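Local coordinates for uncharacterized protein (Thermus thermophilus HB8, PDB 6SCE), which is a DNA nuclease of type III CRISPR defence that is switched on by cyclic oligoadenylate, at residues P16-L21 and F54-E59; K22-E27 and E80-L85; P500-V505 and A520-H525; E556-P559 and G563-E566. All blocks are in the same frame, centred on the assembly; numbering follows the deposited sequence.

Interaction 1 of 4, residues P16-L21 and F54-E59; sequences PAYLGL and FRLLSE. With nucleotides of chain B.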
loop_
_atom_site.group_PDB
_atom_site.type_symbol
_atom_site.label_atom_id
_atom_site.label_comp_id
_atom_site.label_asym_id
_atom_site.label_seq_id
_atom_site.Cartn_x
_atom_site.Cartn_y
_atom_site.Cartn_z
ATOM N N PRO A 16 -12.877 12.208 -0.694
ATOM C CA PRO A 16 -13.933 11.635 -1.544
ATOM C C PRO A 16 -15.322 11.770 -0.941
ATOM O O PRO A 16 -16.284 11.850 -1.673
ATOM C CB PRO A 16 -13.551 10.157 -1.674
ATOM C CG PRO A 16 -12.606 9.905 -0.540
ATOM C CD PRO A 16 -11.864 11.203 -0.318
ATOM N N ALA A 17 -15.406 11.819 0.390
ATOM C CA ALA A 17 -16.693 12.026 1.078
ATOM C C ALA A 17 -17.215 13.438 0.791
ATOM O O ALA A 17 -18.413 13.655 0.522
ATOM C CB ALA A 17 -16.517 11.821 2.576
ATOM N N TYR A 18 -16.305 14.397 0.866
ATOM C CA TYR A 18 -16.643 15.788 0.553
ATOM C C TYR A 18 -16.989 15.966 -0.912
ATOM O O TYR A 18 -18.026 16.578 -1.245
ATOM C CB TYR A 18 -15.536 16.730 0.997
ATOM C CG TYR A 18 -15.813 18.171 0.677
ATOM C CD1 TYR A 18 -17.012 18.776 1.054
ATOM C CD2 TYR A 18 -14.871 18.939 0.013
ATOM C CE1 TYR A 18 -17.255 20.117 0.771
ATOM C CE2 TYR A 18 -15.108 20.271 -0.268
ATOM C CZ TYR A 18 -16.308 20.851 0.103
ATOM O OH TYR A 18 -16.530 22.191 -0.196
ATOM N N LEU A 19 -16.197 15.386 -1.797
ATOM C CA LEU A 19 -16.516 15.431 -3.193
ATOM C C LEU A 19 -17.920 14.893 -3.488
ATOM O O LEU A 19 -18.678 15.509 -4.270
ATOM C CB LEU A 19 -15.452 14.677 -4.001
ATOM C CG LEU A 19 -15.647 14.616 -5.500
ATOM C CD1 LEU A 19 -15.704 16.014 -6.107
ATOM C CD2 LEU A 19 -14.524 13.793 -6.134
ATOM N N GLY A 20 -18.299 13.761 -2.861
ATOM C CA GLY A 20 -19.619 13.186 -3.081
ATOM C C GLY A 20 -20.726 14.113 -2.610
ATOM O O GLY A 20 -21.751 14.245 -3.296
ATOM N N LEU A 21 -20.499 14.818 -1.503
ATOM C CA LEU A 21 -21.445 15.828 -1.028
ATOM C C LEU A 21 -21.611 16.961 -2.064
ATOM O O LEU A 21 -22.742 17.355 -2.371
ATOM C CB LEU A 21 -21.042 16.380 0.332
ATOM C CG LEU A 21 -22.004 17.403 0.932
ATOM C CD1 LEU A 21 -23.449 16.916 1.058
ATOM C CD2 LEU A 21 -21.492 17.895 2.274
ATOM N N PHE A 54 -15.567 17.652 9.328
ATOM C CA PHE A 54 -16.772 17.926 10.103
ATOM C C PHE A 54 -16.969 19.427 10.391
ATOM O O PHE A 54 -18.088 19.919 10.333
ATOM C CB PHE A 54 -16.795 17.126 11.408
ATOM C CG PHE A 54 -16.962 15.637 11.216
ATOM C CD1 PHE A 54 -17.466 15.113 10.032
ATOM C CD2 PHE A 54 -16.624 14.750 12.240
ATOM C CE1 PHE A 54 -17.625 13.741 9.861
ATOM C CE2 PHE A 54 -16.789 13.387 12.056
ATOM C CZ PHE A 54 -17.292 12.894 10.870
ATOM N N ARG A 55 -15.876 20.140 10.585
ATOM C CA ARG A 55 -15.903 21.604 10.673
ATOM C C ARG A 55 -16.414 22.254 9.393
ATOM O O ARG A 55 -17.220 23.175 9.437
ATOM C CB ARG A 55 -14.501 22.130 11.050
ATOM C CG ARG A 55 -14.371 23.634 11.128
ATOM C CD ARG A 55 -12.914 24.036 11.346
ATOM N NE ARG A 55 -12.712 25.484 11.224
ATOM C CZ ARG A 55 -11.555 26.113 11.435
ATOM N NH1 ARG A 55 -11.492 27.431 11.303
ATOM N NH2 ARG A 55 -10.459 25.433 11.765
ATOM N N LEU A 56 -15.960 21.774 8.244
ATOM C CA LEU A 56 -16.462 22.234 6.984
ATOM C C LEU A 56 -17.952 21.935 6.836
ATOM O O LEU A 56 -18.731 22.818 6.439
ATOM C CB LEU A 56 -15.667 21.600 5.842
ATOM C CG LEU A 56 -16.120 21.855 4.424
ATOM C CD1 LEU A 56 -16.166 23.339 4.110
ATOM C CD2 LEU A 56 -15.183 21.150 3.452
ATOM N N LEU A 57 -18.379 20.715 7.166
ATOM C CA LEU A 57 -19.807 20.435 7.108
ATOM C C LEU A 57 -20.589 21.426 7.959
ATOM O O LEU A 57 -21.603 21.945 7.518
ATOM C CB LEU A 57 -20.134 19.020 7.566
ATOM C CG LEU A 57 -19.514 17.943 6.682
ATOM C CD1 LEU A 57 -19.896 16.590 7.233
ATOM C CD2 LEU A 57 -19.983 18.088 5.249
ATOM N N SER A 58 -20.133 21.675 9.169
ATOM C CA SER A 58 -20.827 22.617 10.033
ATOM C C SER A 58 -20.900 24.017 9.379
ATOM O O SER A 58 -21.963 24.629 9.359
ATOM C CB SER A 58 -20.177 22.644 11.406
ATOM O OG SER A 58 -20.703 23.703 12.168
ATOM N N GLU A 59 -19.809 24.493 8.790
ATOM C CA GLU A 59 -19.843 25.769 8.064
ATOM C C GLU A 59 -20.763 25.771 6.872
ATOM O O GLU A 59 -21.288 26.827 6.464
ATOM C CB GLU A 59 -18.445 26.156 7.570
ATOM C CG GLU A 59 -17.598 26.816 8.622
ATOM C CD GLU A 59 -16.273 27.297 8.074
ATOM O OE1 GLU A 59 -16.196 27.814 6.926
ATOM O OE2 GLU A 59 -15.285 27.125 8.797
ATOM P P A B 2 -10.608 5.986 2.322
ATOM O OP1 A B 2 -9.478 6.739 2.950
ATOM O OP2 A B 2 -12.047 6.358 2.563
ATOM O "O5'" A B 2 -10.366 6.024 0.736
ATOM C "C5'" A B 2 -11.434 5.580 -0.133
ATOM C "C4'" A B 2 -11.011 5.753 -1.570
ATOM O "O4'" A B 2 -10.886 7.174 -1.845
ATOM C "C3'" A B 2 -9.683 5.117 -1.957
ATOM O "O3'" A B 2 -9.758 4.502 -3.242
ATOM C "C2'" A B 2 -8.733 6.310 -2.023
ATOM O "O2'" A B 2 -7.685 6.114 -2.947
ATOM C "C1'" A B 2 -9.670 7.408 -2.507
ATOM N N9 A B 2 -9.216 8.760 -2.249
ATOM C C8 A B 2 -8.288 9.172 -1.319
ATOM N N7 A B 2 -8.052 10.458 -1.384
ATOM C C5 A B 2 -8.849 10.916 -2.422
ATOM C C6 A B 2 -9.033 12.192 -2.990
ATOM N N6 A B 2 -8.341 13.270 -2.627
ATOM N N1 A B 2 -9.942 12.301 -3.987
ATOM C C2 A B 2 -10.556 11.188 -4.412
ATOM N N3 A B 2 -10.456 9.935 -3.965
ATOM C C4 A B 2 -9.569 9.870 -2.963
#
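Tyr18 and Leu21 of helix 15-28 meet Leu56 and Leu57 of helix 44-59 on one flank of the N-terminal sheet, whose parallel strands order 64-67, 33-38, 5-10, 81-84 is that of a Rossmann-like domain, consistent with the CARF (CRISPR-associated Rossmann fold) domain of this protein. The first kind of contact is CH-pi. Leu56 sets CD2 over the middle of one face of the Tyr18 ring, 3.6 Å from the centroid and 15° off the normal, the two side chains crossing at nearly a right angle. The ring is presented this way because CG of Tyr18 lies opposite the backbone N (chi1 179°), which carries it out toward the other helix. Tyrosine suits the place: its flat carbons take the methyl, while OH reaches past to a hydrogen bond with Glu142. Leu146 of helix 140-148 also packs on both Tyr18 and Leu56.

The second kind is purely aliphatic: the CD2 methyls of Leu21 and Leu57 press together, closer than usual van der Waals contact, on ground also lined by Tyr6 and Tyr64.

The third is with nucleotide. At the start of the same helix Pro16 turns its ring to adenylate A2 of chain B, placing the N-terminal end of the helix beside that nucleotide. Pro16 CD lies 3.7 Å from C5 of that base, and Pro16 CG is 3.5 Å from O4' of its ribose.

Interaction 2 of 4, residues K22-E27 and E80-L85; sequences KVVERE and EVWVNL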
loop_
_atom_site.group_PDB
_atom_site.type_symbol
_atom_site.label_atom_id
_atom_site.label_comp_id
_atom_site.label_asym_id
_atom_site.label_seq_id
_atom_site.Cartn_x
_atom_site.Cartn_y
_atom_site.Cartn_z
ATOM N N LYS A 22 -20.503 17.422 -2.651
ATOM C CA LYS A 22 -20.572 18.485 -3.678
ATOM C C LYS A 22 -21.382 17.993 -4.867
ATOM O O LYS A 22 -22.150 18.757 -5.442
ATOM C CB LYS A 22 -19.170 18.953 -4.103
ATOM C CG LYS A 22 -18.400 19.616 -2.973
ATOM C CD LYS A 22 -17.034 20.101 -3.454
ATOM C CE LYS A 22 -17.131 21.395 -4.260
ATOM N NZ LYS A 22 -15.859 21.671 -4.992
ATOM N N VAL A 23 -21.233 16.720 -5.228
ATOM C CA VAL A 23 -21.993 16.141 -6.324
ATOM C C VAL A 23 -23.494 16.165 -6.018
ATOM O O VAL A 23 -24.315 16.621 -6.854
ATOM C CB VAL A 23 -21.545 14.700 -6.609
ATOM C CG1 VAL A 23 -22.477 13.981 -7.579
ATOM C CG2 VAL A 23 -20.114 14.659 -7.092
ATOM N N VAL A 24 -23.859 15.715 -4.825
ATOM C CA VAL A 24 -25.267 15.695 -4.428
ATOM C C VAL A 24 -25.855 17.116 -4.417
ATOM O O VAL A 24 -26.947 17.372 -4.961
ATOM C CB VAL A 24 -25.438 15.058 -3.042
ATOM C CG1 VAL A 24 -26.906 15.093 -2.623
ATOM C CG2 VAL A 24 -24.974 13.609 -3.085
ATOM N N GLU A 25 -25.139 18.032 -3.782
ATOM C CA GLU A 25 -25.591 19.420 -3.713
ATOM C C GLU A 25 -25.777 20.037 -5.085
ATOM O O GLU A 25 -26.748 20.763 -5.280
ATOM C CB GLU A 25 -24.664 20.284 -2.854
ATOM C CG GLU A 25 -24.719 19.944 -1.390
ATOM C CD GLU A 25 -23.823 20.816 -0.525
ATOM O OE1 GLU A 25 -22.763 21.284 -1.003
ATOM O OE2 GLU A 25 -24.150 20.992 0.659
ATOM N N ARG A 26 -24.886 19.768 -6.031
ATOM C CA ARG A 26 -25.005 20.334 -7.371
ATOM C C ARG A 26 -26.242 19.793 -8.079
ATOM O O ARG A 26 -26.941 20.534 -8.766
ATOM C CB ARG A 26 -23.771 20.027 -8.221
ATOM C CG ARG A 26 -23.723 20.812 -9.533
ATOM C CD ARG A 26 -22.652 20.292 -10.472
ATOM N NE ARG A 26 -22.511 21.162 -11.632
ATOM C CZ ARG A 26 -22.088 20.769 -12.826
ATOM N NH1 ARG A 26 -21.752 19.506 -13.037
ATOM N NH2 ARG A 26 -22.011 21.653 -13.811
ATOM N N GLU A 27 -26.500 18.495 -7.926
ATOM C CA GLU A 27 -27.615 17.869 -8.628
ATOM C C GLU A 27 -28.962 18.057 -7.948
ATOM O O GLU A 27 -29.970 18.279 -8.635
ATOM C CB GLU A 27 -27.396 16.384 -8.845
ATOM C CG GLU A 27 -28.471 15.793 -9.760
ATOM C CD GLU A 27 -27.987 14.660 -10.648
ATOM O OE1 GLU A 27 -26.827 14.701 -11.079
ATOM O OE2 GLU A 27 -28.782 13.729 -10.926
ATOM N N GLU A 80 -35.584 10.320 -0.452
ATOM C CA GLU A 80 -34.529 10.240 -1.454
ATOM C C GLU A 80 -33.158 10.246 -0.768
ATOM O O GLU A 80 -32.852 11.142 0.005
ATOM C CB GLU A 80 -34.605 11.399 -2.458
ATOM C CG GLU A 80 -35.831 11.409 -3.375
ATOM C CD GLU A 80 -36.050 10.128 -4.194
ATOM O OE1 GLU A 80 -35.073 9.478 -4.640
ATOM O OE2 GLU A 80 -37.228 9.772 -4.412
ATOM N N VAL A 81 -32.385 9.194 -0.977
ATOM C CA VAL A 81 -31.041 9.131 -0.404
ATOM C C VAL A 81 -30.042 9.031 -1.545
ATOM O O VAL A 81 -30.324 8.436 -2.593
ATOM C CB VAL A 81 -30.852 8.001 0.638
ATOM C CG1 VAL A 81 -31.725 8.212 1.872
ATOM C CG2 VAL A 81 -31.082 6.626 0.048
ATOM N N TRP A 82 -28.875 9.629 -1.321
ATOM C CA TRP A 82 -27.745 9.524 -2.224
ATOM C C TRP A 82 -26.672 8.788 -1.457
ATOM O O TRP A 82 -26.282 9.225 -0.382
ATOM C CB TRP A 82 -27.233 10.896 -2.645
ATOM C CG TRP A 82 -28.211 11.612 -3.514
ATOM C CD1 TRP A 82 -29.435 12.080 -3.151
ATOM C CD2 TRP A 82 -28.026 11.972 -4.869
ATOM N NE1 TRP A 82 -30.030 12.702 -4.221
ATOM C CE2 TRP A 82 -29.189 12.626 -5.290
ATOM C CE3 TRP A 82 -26.981 11.801 -5.781
ATOM C CZ2 TRP A 82 -29.335 13.120 -6.575
ATOM C CZ3 TRP A 82 -27.136 12.280 -7.051
ATOM C CH2 TRP A 82 -28.300 12.946 -7.434
ATOM N N VAL A 83 -26.222 7.670 -2.002
ATOM C CA VAL A 83 -25.320 6.801 -1.260
ATOM C C VAL A 83 -23.957 6.737 -1.941
ATOM O O VAL A 83 -23.860 6.232 -3.046
ATOM C CB VAL A 83 -25.898 5.378 -1.153
ATOM C CG1 VAL A 83 -25.073 4.520 -0.235
ATOM C CG2 VAL A 83 -27.326 5.432 -0.651
ATOM N N ASN A 84 -22.914 7.230 -1.248
ATOM C CA ASN A 84 -21.550 7.240 -1.781
ATOM C C ASN A 84 -20.804 6.037 -1.234
ATOM O O ASN A 84 -20.620 5.949 -0.045
ATOM C CB ASN A 84 -20.867 8.565 -1.403
ATOM C CG ASN A 84 -19.449 8.717 -1.967
ATOM O OD1 ASN A 84 -18.913 7.819 -2.606
ATOM N ND2 ASN A 84 -18.819 9.873 -1.673
ATOM N N LEU A 85 -20.360 5.128 -2.114
ATOM C CA LEU A 85 -19.669 3.886 -1.703
ATOM C C LEU A 85 -18.153 3.889 -1.841
ATOM O O LEU A 85 -17.501 2.855 -1.640
ATOM C CB LEU A 85 -20.203 2.707 -2.504
ATOM C CG LEU A 85 -21.718 2.505 -2.453
ATOM C CD1 LEU A 85 -22.103 1.267 -3.238
ATOM C CD2 LEU A 85 -22.214 2.474 -1.042
#
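Val24 of helix 15-28 lies against Trp82 of strand 81-84, and here the packing between helix and central sheet is close. Val24 CG1 sits over one face of the indole, 3.9 Å from the centroid of the five-membered ring and only 13° off its normal. Its sister methyl CG2 rests 3.6 Å from Trp82 CB, so both branches of the valine are used, as suits a residue with two methyls forking at CB. Tyr6 of the neighbouring strand 5-10 and Val31 close in on Val24 as well.

Toward solvent the contact changes character. Glu27, one turn further along the helix, reaches the far edge of the indole, its OE2 in the ring plane 3.6 Å from Trp82 CH2. The carboxylate is turned 85° to the ring, and its other oxygen, OE1, forms a salt bridge with Arg131. Without the indole, as with an alanine here, Val24 is likely to be left facing a gap and Glu27 to lose the edge it rests on.

Flat, broad tryptophan thus serves two neighbours at once: its face takes aliphatic carbon, while its weakly positive C-H rim can favour a carboxylate oxygen, which suggests a modest electrostatic gain in addition to the packing.

Interaction 3 of 4, residues P500-V505 and A520-H525; sequences PLEYAV and ARMGGH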
loop_
_atom_site.group_PDB
_atom_site.type_symbol
_atom_site.label_atom_id
_atom_site.label_comp_id
_atom_site.label_asym_id
_atom_site.label_seq_id
_atom_site.Cartn_x
_atom_site.Cartn_y
_atom_site.Cartn_z
ATOM N N PRO A 500 26.887 -12.557 13.875
ATOM C CA PRO A 500 26.457 -13.120 15.155
ATOM C C PRO A 500 25.079 -12.615 15.634
ATOM O O PRO A 500 24.236 -13.419 16.048
ATOM C CB PRO A 500 27.573 -12.683 16.120
ATOM C CG PRO A 500 28.781 -12.560 15.251
ATOM C CD PRO A 500 28.270 -12.047 13.932
ATOM N N LEU A 501 24.865 -11.305 15.599
ATOM C CA LEU A 501 23.570 -10.739 15.990
ATOM C C LEU A 501 22.450 -11.212 15.032
ATOM O O LEU A 501 21.367 -11.586 15.483
ATOM C CB LEU A 501 23.633 -9.226 16.024
ATOM C CG LEU A 501 22.345 -8.525 16.467
ATOM C CD1 LEU A 501 21.890 -8.976 17.847
ATOM C CD2 LEU A 501 22.553 -7.024 16.450
ATOM N N GLU A 502 22.739 -11.208 13.730
ATOM C CA GLU A 502 21.778 -11.667 12.705
ATOM C C GLU A 502 21.376 -13.112 12.891
ATOM O O GLU A 502 20.206 -13.450 12.733
ATOM C CB GLU A 502 22.349 -11.512 11.297
ATOM C CG GLU A 502 22.537 -10.081 10.851
ATOM C CD GLU A 502 23.307 -9.975 9.562
ATOM O OE1 GLU A 502 23.565 -11.027 8.925
ATOM O OE2 GLU A 502 23.627 -8.829 9.180
ATOM N N TYR A 503 22.336 -13.981 13.205
ATOM C CA TYR A 503 22.023 -15.391 13.425
ATOM C C TYR A 503 21.234 -15.617 14.704
ATOM O O TYR A 503 20.315 -16.441 14.734
ATOM C CB TYR A 503 23.279 -16.256 13.448
ATOM C CG TYR A 503 22.932 -17.711 13.569
ATOM C CD1 TYR A 503 22.323 -18.379 12.517
ATOM C CD2 TYR A 503 23.174 -18.418 14.746
ATOM C CE1 TYR A 503 21.984 -19.713 12.617
ATOM C CE2 TYR A 503 22.832 -19.756 14.860
ATOM C CZ TYR A 503 22.234 -20.402 13.789
ATOM O OH TYR A 503 21.885 -21.735 13.872
ATOM N N ALA A 504 21.594 -14.895 15.760
ATOM C CA ALA A 504 20.841 -14.951 17.019
ATOM C C ALA A 504 19.412 -14.456 16.835
ATOM O O ALA A 504 18.470 -15.032 17.372
ATOM C CB ALA A 504 21.525 -14.105 18.082
ATOM N N VAL A 505 19.257 -13.353 16.118
ATOM C CA VAL A 505 17.923 -12.798 15.935
ATOM C C VAL A 505 17.083 -13.792 15.132
ATOM O O VAL A 505 15.988 -14.136 15.552
ATOM C CB VAL A 505 17.960 -11.397 15.306
ATOM C CG1 VAL A 505 16.560 -10.951 14.859
ATOM C CG2 VAL A 505 18.511 -10.400 16.322
ATOM N N ALA A 520 10.628 -17.501 9.040
ATOM C CA ALA A 520 11.736 -16.538 9.210
ATOM C C ALA A 520 12.912 -16.874 8.303
ATOM O O ALA A 520 13.151 -18.039 7.977
ATOM C CB ALA A 520 12.183 -16.481 10.661
ATOM N N ARG A 521 13.614 -15.830 7.872
ATOM C CA ARG A 521 14.757 -15.943 6.998
ATOM C C ARG A 521 15.838 -14.985 7.458
ATOM O O ARG A 521 15.560 -13.941 8.074
ATOM C CB ARG A 521 14.409 -15.563 5.557
ATOM C CG ARG A 521 13.260 -16.331 4.934
ATOM C CD ARG A 521 13.687 -17.705 4.439
ATOM N NE ARG A 521 12.589 -18.355 3.740
ATOM C CZ ARG A 521 11.676 -19.136 4.315
ATOM N NH1 ARG A 521 11.722 -19.414 5.617
ATOM N NH2 ARG A 521 10.715 -19.669 3.572
HETATM N N MSE A 522 17.077 -15.316 7.097
HETATM C CA MSE A 522 18.195 -14.411 7.348
HETATM C C MSE A 522 18.188 -13.364 6.257
HETATM O O MSE A 522 17.215 -13.255 5.499
HETATM C CB MSE A 522 19.464 -15.265 7.468
HETATM C CG MSE A 522 19.405 -15.994 8.791
HETATM SE SE MSE A 522 21.256 -16.590 9.252
HETATM C CE MSE A 522 21.839 -14.815 9.810
ATOM N N GLY A 523 19.256 -12.577 6.191
ATOM C CA GLY A 523 19.337 -11.413 5.348
ATOM C C GLY A 523 19.696 -11.641 3.904
ATOM O O GLY A 523 19.945 -12.765 3.459
ATOM N N GLY A 524 19.694 -10.550 3.164
ATOM C CA GLY A 524 20.060 -10.607 1.770
ATOM C C GLY A 524 19.621 -9.376 1.014
ATOM O O GLY A 524 19.448 -8.296 1.581
ATOM N N HIS A 525 19.443 -9.555 -0.289
ATOM C CA HIS A 525 19.216 -8.458 -1.188
ATOM C C HIS A 525 17.823 -8.583 -1.786
ATOM O O HIS A 525 17.449 -9.654 -2.248
ATOM C CB HIS A 525 20.293 -8.470 -2.275
ATOM C CG HIS A 525 21.634 -8.042 -1.766
ATOM N ND1 HIS A 525 22.497 -8.910 -1.130
ATOM C CD2 HIS A 525 22.230 -6.826 -1.733
ATOM C CE1 HIS A 525 23.583 -8.253 -0.761
ATOM N NE2 HIS A 525 23.448 -6.988 -1.116
HETATM O O HOH W 1 21.380 -11.930 7.848
#
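Met522 of strand 519-528, modelled as selenomethionine, reaches across to Glu502 and Tyr503 on helix 499-513. Its CB leaves the strand toward the helix, and CG continues the approach from a position opposite the carbonyl carbon (chi1 -73°). Next comes SE, which lies in the plane of the Tyr503 ring, beside its edge and 3.9 Å from Tyr503 CD1. Measured to the ring centroid, SE is 5.2 Å away and 87° off the normal, a Met-aromatic contact made at the edge. A bend at chi3 (76°) then turns the tip back onto the helix backbone, where CE touches Tyr503 N at 3.5 Å and Glu502 C at 3.6 Å. That methyl also brushes Glu502 CB. A long, flexible, unbranched side chain suits such a route, fitting between an aromatic edge and the main chain.

Beside this apolar contact, one water spans the two segments: it donates to Glu502 OE1 at 2.6 Å and accepts from Gly523 N at 2.8 Å. The other oxygen, Glu502 OE2, lies close to the carboxylate of Asp543 on strand 541-548.

Tyr503 is fixed farther out by its OH bonding to Arg444 O and by an edge-to-face stack with Trp480 of helix 473-484. Helix 499-513 itself packs on helix 447-458 through Pro500 and Ala504, and on strand 551-558 through Leu501 and Val505.

Interaction 4 of 4, residues E556-P559 and G563-E566; sequences ECKP and GLRE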
loop_
_atom_site.group_PDB
_atom_site.type_symbol
_atom_site.label_atom_id
_atom_site.label_comp_id
_atom_site.label_asym_id
_atom_site.label_seq_id
_atom_site.Cartn_x
_atom_site.Cartn_y
_atom_site.Cartn_z
ATOM N N GLU A 556 16.209 -5.324 10.864
ATOM C CA GLU A 556 17.494 -4.588 10.828
ATOM C C GLU A 556 18.201 -4.856 12.146
ATOM O O GLU A 556 17.599 -4.682 13.203
ATOM C CB GLU A 556 17.278 -3.082 10.629
ATOM C CG GLU A 556 18.550 -2.233 10.589
ATOM C CD GLU A 556 19.364 -2.396 9.315
ATOM O OE1 GLU A 556 18.851 -2.952 8.322
ATOM O OE2 GLU A 556 20.529 -1.950 9.301
ATOM N N CYS A 557 19.468 -5.262 12.061
ATOM C CA CYS A 557 20.280 -5.649 13.218
ATOM C C CYS A 557 21.503 -4.750 13.306
ATOM O O CYS A 557 22.269 -4.664 12.347
ATOM C CB CYS A 557 20.777 -7.079 13.065
ATOM S SG CYS A 557 19.476 -8.317 13.191
ATOM N N LYS A 558 21.674 -4.091 14.448
ATOM C CA LYS A 558 22.772 -3.137 14.646
ATOM C C LYS A 558 23.419 -3.341 16.021
ATOM O O LYS A 558 22.772 -3.845 16.948
ATOM C CB LYS A 558 22.262 -1.696 14.516
ATOM C CG LYS A 558 21.952 -1.247 13.084
ATOM C CD LYS A 558 23.175 -1.314 12.182
ATOM C CE LYS A 558 23.067 -0.339 11.024
ATOM N NZ LYS A 558 23.998 -0.699 9.931
ATOM N N PRO A 559 24.710 -2.959 16.157
ATOM C CA PRO A 559 25.334 -3.047 17.490
ATOM C C PRO A 559 24.662 -2.146 18.524
ATOM O O PRO A 559 24.487 -2.545 19.679
ATOM C CB PRO A 559 26.778 -2.600 17.234
ATOM C CG PRO A 559 27.019 -2.848 15.777
ATOM C CD PRO A 559 25.688 -2.637 15.098
ATOM N N GLY A 563 22.774 2.818 15.059
ATOM C CA GLY A 563 22.609 2.299 13.702
ATOM C C GLY A 563 21.137 2.252 13.317
ATOM O O GLY A 563 20.773 2.528 12.165
ATOM N N LEU A 564 20.300 1.921 14.297
ATOM C CA LEU A 564 18.855 1.825 14.110
ATOM C C LEU A 564 18.221 3.200 13.909
ATOM O O LEU A 564 17.359 3.359 13.042
ATOM C CB LEU A 564 18.206 1.121 15.303
ATOM C CG LEU A 564 18.730 -0.278 15.624
ATOM C CD1 LEU A 564 18.029 -0.828 16.857
ATOM C CD2 LEU A 564 18.579 -1.217 14.438
ATOM N N ARG A 565 18.644 4.196 14.693
ATOM C CA ARG A 565 18.152 5.573 14.502
ATOM C C ARG A 565 18.433 6.082 13.091
ATOM O O ARG A 565 17.571 6.711 12.479
ATOM C CB ARG A 565 18.765 6.536 15.525
ATOM C CG ARG A 565 18.228 6.364 16.937
ATOM C CD ARG A 565 18.913 7.302 17.923
ATOM N NE ARG A 565 18.967 6.732 19.274
ATOM C CZ ARG A 565 17.944 6.675 20.131
ATOM N NH1 ARG A 565 16.747 7.140 19.803
ATOM N NH2 ARG A 565 18.122 6.129 21.331
ATOM N N GLU A 566 19.641 5.813 12.593
ATOM C CA GLU A 566 20.060 6.273 11.268
ATOM C C GLU A 566 19.294 5.551 10.157
ATOM O O GLU A 566 19.061 6.115 9.074
ATOM C CB GLU A 566 21.563 6.041 11.065
ATOM C CG GLU A 566 22.132 6.670 9.797
#
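Lys558 of strand 551-558 lies over Gly563 and Leu564 at the start of helix 561-579, the first corner of a beta-alpha-beta unit completed by strand 584-592. The Glu-Cys-Lys sequence here, with Asp543 on the adjacent strand, resembles the active-site signature of PD-(D/E)XK nucleases. Lys558 CG touches both Gly563 C and Leu564 CD2 at 3.6 Å, and CE runs on above Gly563 CA at 3.8 Å. A bend at chi2 (-60°) folds the aliphatic chain over the helix backbone. Glycine fits at 563 because a CB there would come within 2.6 Å of Lys558 CG. Leu564 CD2 also reaches Glu556 CG, at a looser 4.0 Å. Lys558 NZ makes a long, weak ion pair with Glu556 OE2, 3.7 Å apart.

Were Lys558 cut back to a serine, the helix start would probably lose its aliphatic cover over Gly563 and Leu564, and Glu556 OE2 its distant positive partner.

Further out, Leu564 packs on Ala589 and Trp592 of strand 584-592, which keeps the helix start against the sheet. Glu556 is held by a salt bridge from its OE1 to Arg567, one turn along the helix from Gly563. Between Glu556 and Lys558, the backbone N of Cys557 hydrogen-bonds to OD2 of Asp543.

How the interactions relate
From the N terminus, helix 15-28 opens interactions 1 and 2. The first closes when 54-59 returns to it, the second only when strand 81-84 arrives, so their segments alternate and the two loops cross. Together they tie that helix to helix 44-59 and to the sheet of the N-terminal domain, and a weak hydrogen bond from Asn84 ND2 to Pro16 O joins them. Far along the chain, with centres 44 to 54 Å away, interactions 3 and 4 close short loops in series in the nuclease-like C-terminal sheet. Helices 499-513 and 561-579 pack on opposite sides of strand 551-558, and Leu501 CD2 meets Lys558 O at 3.2 Å.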